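Local coordinates for glutamine synthetase (Helicobacter pylori, PDB 5ZLI), which belongs to the glutamine synthetase family, whose chains pair a beta-grasp domain with a larger catalytic domain, and assembles as twelve subunits, at residues 30-33 against 37-40; 318-323 against 431-436; 353-358 against 364-369. One frame throughout, in Å; residues are numbered along the deposited sequence.

The three contacts illustrate how chemistry follows secondary structure when burial is much the same, for all three are buried. Contacts 1 and 3 each join the strands of a beta hairpin through backbone hydrogen bonds, yet they lie on opposite sides of the chain's centre, with centres about 31 Å apart. Contact 1 belongs to the beta-grasp part and adds an arginine laid over the face of a tryptophan in CH-pi and cation-pi contact; contact 3 belongs to the catalytic part and adds an arginine-glutamate network. Contact 2, between helices of the catalytic part, has no hydrogen bond across it and rests on a sulfur and a ring. Along the chain, contact 3 is nested inside the loop that contact 2 closes.

Contact 1: residues 30-33 against 37-40; sequences RFSD and TWNH
The carbonyl oxygen F31 O takes the amide of N39 at 2.8 Å (N39 N to F31 O), while F31 N returns a bond to N39 O. This hydrogen-bonded antiparallel pair is flanked by the non-hydrogen-bonded pairs R30 with H40 and S32 with W38. On the face bearing R30 and W38, the extended arginine chain runs over the indole: R30 CD makes a CH-pi contact 3.8 Å from the centre of the six-membered ring of W38, only 8° off the ring normal. The guanidinium continues as a cation-pi partner of the same ring, its plane standing at 90° to the indole, and its far end is held by D28 and D87. On the other face, CB of N39 lies over the F31 ring, 3.9 Å from the ring centroid. F31 reaches it with CG tucked between the backbone N and carbonyl carbon (chi1 62°). Toward the turn, weak bonds link D33 N to T37 O and T37 N to D33 OD1. N39 OD1 accepts from M191 N of the second subunit. The charge of R30 is probably balanced by D28 and D87, while its CD lies on the indole, so a buried arginine has both its polar and apolar parts matched.

Contact 2: residues 318-323 against 431-436; sequences LAAFTN and EEMLAD
A Met-aromatic contact between two helices of the catalytic part brings M433, on helix 426-434, against F321, near the end of helix 315-322. The sulfur does the touching: M433 SD lies 3.2 Å from F321 CZ, with F321 CE2 almost as near. It is not seated over the middle of the ring; from the ring centroid, 4.0 Å away, M433 SD stands 54° off the normal, an oblique approach. The two side chains cross at about a right angle. M433 points CG anti to its own backbone nitrogen (chi1 -178°), which directs the thioether toward helix 315-322, and the chain then bends at chi3 to turn the terminal methyl. F321 CG lies beside the backbone N, anti to the carbonyl carbon (chi1 -57°), and the CZ-CE2 side of the ring ends nearest the sulfur.

One smaller touch accompanies this: A320 CB meets M433 CB at 4.0 Å, so the first carbon of the methionine rests on the alanine methyl while its sulfur serves the ring. No hydrogen bond spans the two segments. Around A320 and F321 the helix is kinked, and L318 O accepts two amides: F321 N reaches back three residues to it and T322 N four.

The neighbours extend the apolar setting. F321 also meets the ring of Y454 and, edge-to-face, that of F446; M433 leans on I451 of helix 448-466, and A383 of helix 377-393 touches F321. Beside it, E432 forms a salt bridge with R316, back on helix 315-322. A methionine that presents its sulfur obliquely to a phenylalanine, amid further aromatic rings, is a Met-aromatic contact, here joining two helices in the buried interior of the catalytic part.

Contact 3: residues 353-358 against 364-369; sequences VRIPYG and ARFEFR
The forked side chain of V353 supplies the bump on one face of this hairpin: its CG1 methyl settles into the hollow between two phenylalanines of the opposite strand, 3.6 Å from F368 CD1 and 3.8 Å from F366 CB. V353 and F368 lie side by side, pointing the same way, while CG1 of I355 comes to the edge of the F366 ring. Behind this hydrophobic side, L308 of helix 302-313 packs on V353 and F366. The backbone pair R354 with E367 fixes the register, R354 N to E367 O at 2.8 Å. On the face bearing R354 and E367 the side chains are charged. R354, extended with CG anti to its backbone N (chi1 163°), sets NH1 2.9 Å from E367 OE1 in a salt bridge; its NH2 pairs with D74 of the fourth subunit. R369 bends back so that NH1 reaches the syn side of E367 OE2, while its NH2 bonds to E337 O. P356 presses CB and CG on NE and NH2 of R365, CB at the guanidinium edge, and lays CA over one face of the R354 guanidinium. The result is an antiparallel beta hairpin in the catalytic-domain sheet, one apolar face against helix 302-313 and a salt-bridge network on the other.

Contact 1: residues 30-33 against 37-40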
loop_
_atom_site.group_PDB
_atom_site.type_symbol
_atom_site.label_atom_id
_atom_site.label_comp_id
_atom_site.label_asym_id
_atom_site.label_seq_id
_atom_site.Cartn_x
_atom_site.Cartn_y
_atom_site.Cartn_z
ATOM N N ARG B 30 -16.198 -43.003 -22.134
ATOM C CA ARG B 30 -16.796 -41.696 -22.325
ATOM C C ARG B 30 -18.113 -41.785 -23.083
ATOM O O ARG B 30 -18.296 -42.642 -23.959
ATOM C CB ARG B 30 -15.835 -40.779 -23.012
ATOM C CG ARG B 30 -14.672 -40.527 -22.134
ATOM C CD ARG B 30 -13.964 -39.270 -22.512
ATOM N NE ARG B 30 -12.795 -39.137 -21.671
ATOM C CZ ARG B 30 -11.829 -38.275 -21.907
ATOM N NH1 ARG B 30 -11.925 -37.499 -22.975
ATOM N NH2 ARG B 30 -10.777 -38.208 -21.091
ATOM N N PHE B 31 -19.043 -40.913 -22.699
ATOM C CA PHE B 31 -20.403 -40.961 -23.202
ATOM C C PHE B 31 -20.980 -39.561 -23.129
ATOM O O PHE B 31 -20.545 -38.742 -22.322
ATOM C CB PHE B 31 -21.279 -41.957 -22.425
ATOM C CG PHE B 31 -21.448 -41.630 -20.960
ATOM C CD1 PHE B 31 -20.478 -41.993 -20.035
ATOM C CD2 PHE B 31 -22.588 -40.972 -20.500
ATOM C CE1 PHE B 31 -20.642 -41.703 -18.669
ATOM C CE2 PHE B 31 -22.758 -40.672 -19.116
ATOM C CZ PHE B 31 -21.793 -41.039 -18.208
ATOM N N SER B 32 -21.925 -39.279 -24.010
ATOM C CA SER B 32 -22.466 -37.945 -24.184
ATOM C C SER B 32 -23.903 -37.932 -23.697
ATOM O O SER B 32 -24.731 -38.706 -24.191
ATOM C CB SER B 32 -22.369 -37.527 -25.652
ATOM O OG SER B 32 -21.103 -37.915 -26.188
ATOM N N ASP B 33 -24.193 -37.076 -22.721
ATOM C CA ASP B 33 -25.573 -36.830 -22.324
ATOM C C ASP B 33 -26.260 -36.024 -23.418
ATOM O O ASP B 33 -25.677 -35.739 -24.466
ATOM C CB ASP B 33 -25.648 -36.146 -20.947
ATOM C CG ASP B 33 -25.213 -34.657 -20.944
ATOM O OD1 ASP B 33 -24.419 -34.182 -21.797
ATOM O OD2 ASP B 33 -25.709 -33.941 -20.043
ATOM N N THR B 37 -22.499 -32.650 -23.281
ATOM C CA THR B 37 -21.356 -32.784 -22.412
ATOM C C THR B 37 -20.757 -34.163 -22.540
ATOM O O THR B 37 -21.462 -35.168 -22.451
ATOM C CB THR B 37 -21.754 -32.525 -20.976
ATOM O OG1 THR B 37 -22.200 -31.174 -20.863
ATOM C CG2 THR B 37 -20.553 -32.785 -20.060
ATOM N N TRP B 38 -19.458 -34.218 -22.709
ATOM C CA TRP B 38 -18.780 -35.485 -22.704
ATOM C C TRP B 38 -18.503 -35.843 -21.244
ATOM O O TRP B 38 -17.962 -35.030 -20.483
ATOM C CB TRP B 38 -17.509 -35.384 -23.540
ATOM C CG TRP B 38 -17.176 -36.601 -24.289
ATOM C CD1 TRP B 38 -17.957 -37.694 -24.482
ATOM C CD2 TRP B 38 -15.949 -36.860 -24.960
ATOM N NE1 TRP B 38 -17.283 -38.639 -25.225
ATOM C CE2 TRP B 38 -16.052 -38.142 -25.541
ATOM C CE3 TRP B 38 -14.772 -36.132 -25.126
ATOM C CZ2 TRP B 38 -15.035 -38.704 -26.271
ATOM C CZ3 TRP B 38 -13.765 -36.690 -25.845
ATOM C CH2 TRP B 38 -13.897 -37.970 -26.416
ATOM N N ASN B 39 -18.884 -37.055 -20.852
ATOM C CA ASN B 39 -18.735 -37.521 -19.484
ATOM C C ASN B 39 -17.835 -38.745 -19.471
ATOM O O ASN B 39 -17.640 -39.388 -20.502
ATOM C CB ASN B 39 -20.085 -37.838 -18.842
ATOM C CG ASN B 39 -20.958 -36.620 -18.693
ATOM O OD1 ASN B 39 -21.003 -36.028 -17.630
ATOM N ND2 ASN B 39 -21.669 -36.243 -19.755
ATOM N N HIS B 40 -17.188 -39.005 -18.330
ATOM C CA HIS B 40 -16.298 -40.161 -18.256
ATOM C C HIS B 40 -16.337 -40.815 -16.880
ATOM O O HIS B 40 -16.761 -40.229 -15.877
ATOM C CB HIS B 40 -14.850 -39.806 -18.616
ATOM C CG HIS B 40 -14.137 -38.991 -17.582
ATOM N ND1 HIS B 40 -12.903 -39.342 -17.081
ATOM C CD2 HIS B 40 -14.490 -37.850 -16.947
ATOM C CE1 HIS B 40 -12.519 -38.448 -16.189
ATOM N NE2 HIS B 40 -13.466 -37.533 -16.087
#

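Contact 2: residues 318-323 against 431-436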
loop_
_atom_site.group_PDB
_atom_site.type_symbol
_atom_site.label_atom_id
_atom_site.label_comp_id
_atom_site.label_asym_id
_atom_site.label_seq_id
_atom_site.Cartn_x
_atom_site.Cartn_y
_atom_site.Cartn_z
ATOM N N LEU B 318 -35.574 -27.472 -37.180
ATOM C CA LEU B 318 -34.243 -28.062 -37.044
ATOM C C LEU B 318 -33.298 -27.201 -36.211
ATOM O O LEU B 318 -32.361 -27.728 -35.591
ATOM C CB LEU B 318 -33.647 -28.329 -38.427
ATOM C CG LEU B 318 -32.411 -29.249 -38.514
ATOM C CD1 LEU B 318 -32.719 -30.564 -37.947
ATOM C CD2 LEU B 318 -31.949 -29.460 -39.957
ATOM N N ALA B 319 -33.533 -25.886 -36.160
ATOM C CA ALA B 319 -32.650 -25.015 -35.391
ATOM C C ALA B 319 -32.567 -25.446 -33.936
ATOM O O ALA B 319 -31.528 -25.267 -33.310
ATOM C CB ALA B 319 -33.132 -23.569 -35.475
ATOM N N ALA B 320 -33.633 -26.055 -33.407
ATOM C CA ALA B 320 -33.663 -26.580 -32.041
ATOM C C ALA B 320 -32.603 -27.656 -31.764
ATOM O O ALA B 320 -32.266 -27.896 -30.598
ATOM C CB ALA B 320 -35.062 -27.110 -31.736
ATOM N N PHE B 321 -32.094 -28.346 -32.778
ATOM C CA PHE B 321 -31.028 -29.277 -32.465
ATOM C C PHE B 321 -29.664 -28.787 -32.891
ATOM O O PHE B 321 -28.663 -29.190 -32.277
ATOM C CB PHE B 321 -31.278 -30.631 -33.118
ATOM C CG PHE B 321 -32.576 -31.245 -32.735
ATOM C CD1 PHE B 321 -32.695 -31.930 -31.547
ATOM C CD2 PHE B 321 -33.671 -31.169 -33.578
ATOM C CE1 PHE B 321 -33.897 -32.517 -31.182
ATOM C CE2 PHE B 321 -34.883 -31.755 -33.222
ATOM C CZ PHE B 321 -34.990 -32.437 -32.030
ATOM N N THR B 322 -29.612 -27.933 -33.926
ATOM C CA THR B 322 -28.358 -27.402 -34.444
ATOM C C THR B 322 -27.949 -26.102 -33.781
ATOM O O THR B 322 -26.763 -25.747 -33.822
ATOM C CB THR B 322 -28.446 -27.149 -35.952
ATOM O OG1 THR B 322 -29.594 -26.349 -36.234
ATOM C CG2 THR B 322 -28.548 -28.459 -36.685
ATOM N N ASN B 323 -28.920 -25.368 -33.222
ATOM C CA ASN B 323 -28.712 -24.071 -32.554
ATOM C C ASN B 323 -29.454 -24.147 -31.220
ATOM O O ASN B 323 -30.497 -23.509 -31.027
ATOM C CB ASN B 323 -29.204 -22.940 -33.438
ATOM C CG ASN B 323 -28.492 -22.935 -34.759
ATOM O OD1 ASN B 323 -28.816 -23.725 -35.655
ATOM N ND2 ASN B 323 -27.490 -22.065 -34.891
ATOM N N GLU B 431 -40.796 -24.292 -30.335
ATOM C CA GLU B 431 -42.157 -24.243 -30.846
ATOM C C GLU B 431 -42.218 -24.748 -32.300
ATOM O O GLU B 431 -43.010 -25.635 -32.632
ATOM C CB GLU B 431 -42.666 -22.807 -30.688
ATOM C CG GLU B 431 -43.026 -22.483 -29.230
ATOM C CD GLU B 431 -43.175 -20.985 -28.929
ATOM O OE1 GLU B 431 -43.065 -20.135 -29.853
ATOM O OE2 GLU B 431 -43.409 -20.666 -27.740
ATOM N N GLU B 432 -41.357 -24.221 -33.172
ATOM C CA GLU B 432 -41.364 -24.668 -34.561
ATOM C C GLU B 432 -41.047 -26.151 -34.648
ATOM O O GLU B 432 -41.603 -26.860 -35.494
ATOM C CB GLU B 432 -40.377 -23.855 -35.401
ATOM C CG GLU B 432 -40.732 -22.383 -35.388
ATOM C CD GLU B 432 -41.643 -21.954 -36.495
ATOM O OE1 GLU B 432 -41.633 -22.595 -37.564
ATOM O OE2 GLU B 432 -42.417 -20.995 -36.262
ATOM N N MET B 433 -40.137 -26.639 -33.807
ATOM C CA MET B 433 -39.860 -28.068 -33.834
ATOM C C MET B 433 -41.047 -28.870 -33.343
ATOM O O MET B 433 -41.427 -29.876 -33.951
ATOM C CB MET B 433 -38.656 -28.428 -32.996
ATOM C CG MET B 433 -38.403 -29.919 -33.117
ATOM S SD MET B 433 -37.607 -30.678 -31.707
ATOM C CE MET B 433 -38.916 -30.627 -30.498
ATOM N N LEU B 434 -41.619 -28.459 -32.216
ATOM C CA LEU B 434 -42.694 -29.235 -31.620
ATOM C C LEU B 434 -43.917 -29.266 -32.514
ATOM O O LEU B 434 -44.684 -30.228 -32.461
ATOM C CB LEU B 434 -43.051 -28.649 -30.262
ATOM C CG LEU B 434 -42.012 -28.913 -29.191
ATOM C CD1 LEU B 434 -42.352 -28.167 -27.897
ATOM C CD2 LEU B 434 -41.992 -30.397 -28.954
ATOM N N ALA B 435 -44.101 -28.256 -33.353
ATOM C CA ALA B 435 -45.209 -28.217 -34.294
ATOM C C ALA B 435 -44.873 -28.878 -35.625
ATOM O O ALA B 435 -45.699 -28.871 -36.540
ATOM C CB ALA B 435 -45.654 -26.783 -34.522
ATOM N N ASP B 436 -43.687 -29.450 -35.752
ATOM C CA ASP B 436 -43.225 -30.150 -36.948
ATOM C C ASP B 436 -42.197 -31.168 -36.487
ATOM O O ASP B 436 -40.985 -30.940 -36.520
ATOM C CB ASP B 436 -42.581 -29.236 -37.980
ATOM C CG ASP B 436 -42.419 -29.921 -39.289
ATOM O OD1 ASP B 436 -41.797 -29.333 -40.203
ATOM O OD2 ASP B 436 -42.819 -31.107 -39.349
#

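Contact 3: residues 353-358 against 364-369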
loop_
_atom_site.group_PDB
_atom_site.type_symbol
_atom_site.label_atom_id
_atom_site.label_comp_id
_atom_site.label_asym_id
_atom_site.label_seq_id
_atom_site.Cartn_x
_atom_site.Cartn_y
_atom_site.Cartn_z
ATOM N N VAL B 353 -27.441 -21.995 -46.590
ATOM C CA VAL B 353 -26.686 -23.067 -47.206
ATOM C C VAL B 353 -25.769 -22.456 -48.243
ATOM O O VAL B 353 -26.091 -21.450 -48.882
ATOM C CB VAL B 353 -27.571 -24.147 -47.845
ATOM C CG1 VAL B 353 -26.753 -25.436 -48.025
ATOM C CG2 VAL B 353 -28.818 -24.356 -46.987
ATOM N N ARG B 354 -24.625 -23.094 -48.435
ATOM C CA ARG B 354 -23.640 -22.558 -49.348
ATOM C C ARG B 354 -23.131 -23.680 -50.217
ATOM O O ARG B 354 -22.848 -24.772 -49.724
ATOM C CB ARG B 354 -22.490 -21.904 -48.593
ATOM C CG ARG B 354 -21.300 -21.710 -49.435
ATOM C CD ARG B 354 -20.435 -20.672 -48.836
ATOM N NE ARG B 354 -19.126 -20.775 -49.425
ATOM C CZ ARG B 354 -18.225 -21.610 -48.975
ATOM N NH1 ARG B 354 -18.514 -22.325 -47.899
ATOM N NH2 ARG B 354 -17.041 -21.683 -49.561
ATOM N N ILE B 355 -23.058 -23.409 -51.514
ATOM C CA ILE B 355 -22.448 -24.317 -52.477
ATOM C C ILE B 355 -21.000 -23.880 -52.667
ATOM O O ILE B 355 -20.760 -22.776 -53.194
ATOM C CB ILE B 355 -23.207 -24.312 -53.802
ATOM C CG1 ILE B 355 -24.643 -24.748 -53.564
ATOM C CG2 ILE B 355 -22.565 -25.247 -54.754
ATOM C CD1 ILE B 355 -25.598 -23.577 -53.318
ATOM N N PRO B 356 -20.024 -24.658 -52.216
ATOM C CA PRO B 356 -18.622 -24.275 -52.431
ATOM C C PRO B 356 -18.226 -24.263 -53.906
ATOM O O PRO B 356 -18.827 -24.927 -54.756
ATOM C CB PRO B 356 -17.843 -25.343 -51.655
ATOM C CG PRO B 356 -18.831 -25.840 -50.597
ATOM C CD PRO B 356 -20.169 -25.788 -51.279
ATOM N N TYR B 357 -17.126 -23.546 -54.173
ATOM C CA TYR B 357 -16.661 -23.288 -55.535
ATOM C C TYR B 357 -16.198 -24.563 -56.250
ATOM O O TYR B 357 -16.613 -24.819 -57.387
ATOM C CB TYR B 357 -15.518 -22.274 -55.493
ATOM C CG TYR B 357 -14.714 -22.299 -56.761
ATOM C CD1 TYR B 357 -13.533 -23.042 -56.839
ATOM C CD2 TYR B 357 -15.173 -21.667 -57.908
ATOM C CE1 TYR B 357 -12.817 -23.113 -58.008
ATOM C CE2 TYR B 357 -14.462 -21.737 -59.097
ATOM C CZ TYR B 357 -13.282 -22.452 -59.138
ATOM O OH TYR B 357 -12.551 -22.525 -60.308
ATOM N N GLY B 358 -15.310 -25.351 -55.620
ATOM C CA GLY B 358 -14.724 -26.531 -56.237
ATOM C C GLY B 358 -15.735 -27.475 -56.873
ATOM O O GLY B 358 -15.724 -27.647 -58.098
ATOM N N ALA B 364 -18.882 -33.118 -54.536
ATOM C CA ALA B 364 -20.146 -32.404 -54.526
ATOM C C ALA B 364 -20.785 -32.522 -53.150
ATOM O O ALA B 364 -20.765 -33.593 -52.533
ATOM C CB ALA B 364 -21.066 -32.940 -55.610
ATOM N N ARG B 365 -21.291 -31.400 -52.645
ATOM C CA ARG B 365 -21.712 -31.336 -51.255
ATOM C C ARG B 365 -22.391 -30.005 -51.018
ATOM O O ARG B 365 -22.218 -29.053 -51.784
ATOM C CB ARG B 365 -20.522 -31.475 -50.297
ATOM C CG ARG B 365 -20.030 -30.134 -49.785
ATOM C CD ARG B 365 -18.578 -30.129 -49.448
ATOM N NE ARG B 365 -17.911 -28.985 -50.058
ATOM C CZ ARG B 365 -16.592 -28.842 -50.096
ATOM N NH1 ARG B 365 -15.827 -29.782 -49.555
ATOM N NH2 ARG B 365 -16.040 -27.775 -50.674
ATOM N N PHE B 366 -23.146 -29.939 -49.932
ATOM C CA PHE B 366 -23.574 -28.661 -49.390
ATOM C C PHE B 366 -22.757 -28.325 -48.146
ATOM O O PHE B 366 -22.098 -29.187 -47.557
ATOM C CB PHE B 366 -25.055 -28.683 -49.024
ATOM C CG PHE B 366 -25.961 -28.894 -50.178
ATOM C CD1 PHE B 366 -26.748 -30.024 -50.255
ATOM C CD2 PHE B 366 -26.078 -27.930 -51.168
ATOM C CE1 PHE B 366 -27.630 -30.202 -51.320
ATOM C CE2 PHE B 366 -26.953 -28.105 -52.240
ATOM C CZ PHE B 366 -27.731 -29.242 -52.313
ATOM N N GLU B 367 -22.785 -27.053 -47.763
ATOM C CA GLU B 367 -22.313 -26.626 -46.451
ATOM C C GLU B 367 -23.411 -25.828 -45.758
ATOM O O GLU B 367 -23.878 -24.815 -46.293
ATOM C CB GLU B 367 -21.028 -25.811 -46.553
ATOM C CG GLU B 367 -20.702 -25.035 -45.275
ATOM C CD GLU B 367 -19.654 -23.961 -45.500
ATOM O OE1 GLU B 367 -18.481 -24.314 -45.791
ATOM O OE2 GLU B 367 -20.024 -22.765 -45.455
ATOM N N PHE B 368 -23.877 -26.317 -44.605
ATOM C CA PHE B 368 -24.885 -25.605 -43.812
ATOM C C PHE B 368 -24.186 -24.718 -42.783
ATOM O O PHE B 368 -23.474 -25.216 -41.901
ATOM C CB PHE B 368 -25.841 -26.582 -43.131
ATOM C CG PHE B 368 -26.460 -27.562 -44.084
ATOM C CD1 PHE B 368 -27.495 -27.195 -44.921
ATOM C CD2 PHE B 368 -25.964 -28.852 -44.182
ATOM C CE1 PHE B 368 -28.037 -28.122 -45.807
ATOM C CE2 PHE B 368 -26.515 -29.758 -45.049
ATOM C CZ PHE B 368 -27.532 -29.404 -45.861
ATOM N N ARG B 369 -24.395 -23.413 -42.901
ATOM C CA ARG B 369 -23.661 -22.447 -42.104
ATOM C C ARG B 369 -24.385 -22.048 -40.824
ATOM O O ARG B 369 -23.800 -21.328 -40.012
ATOM C CB ARG B 369 -23.356 -21.195 -42.926
ATOM C CG ARG B 369 -22.547 -21.446 -44.165
ATOM C CD ARG B 369 -22.343 -20.160 -44.936
ATOM N NE ARG B 369 -21.701 -19.105 -44.143
ATOM C CZ ARG B 369 -20.400 -19.076 -43.841
ATOM N NH1 ARG B 369 -19.583 -20.039 -44.249
ATOM N NH2 ARG B 369 -19.907 -18.077 -43.126
#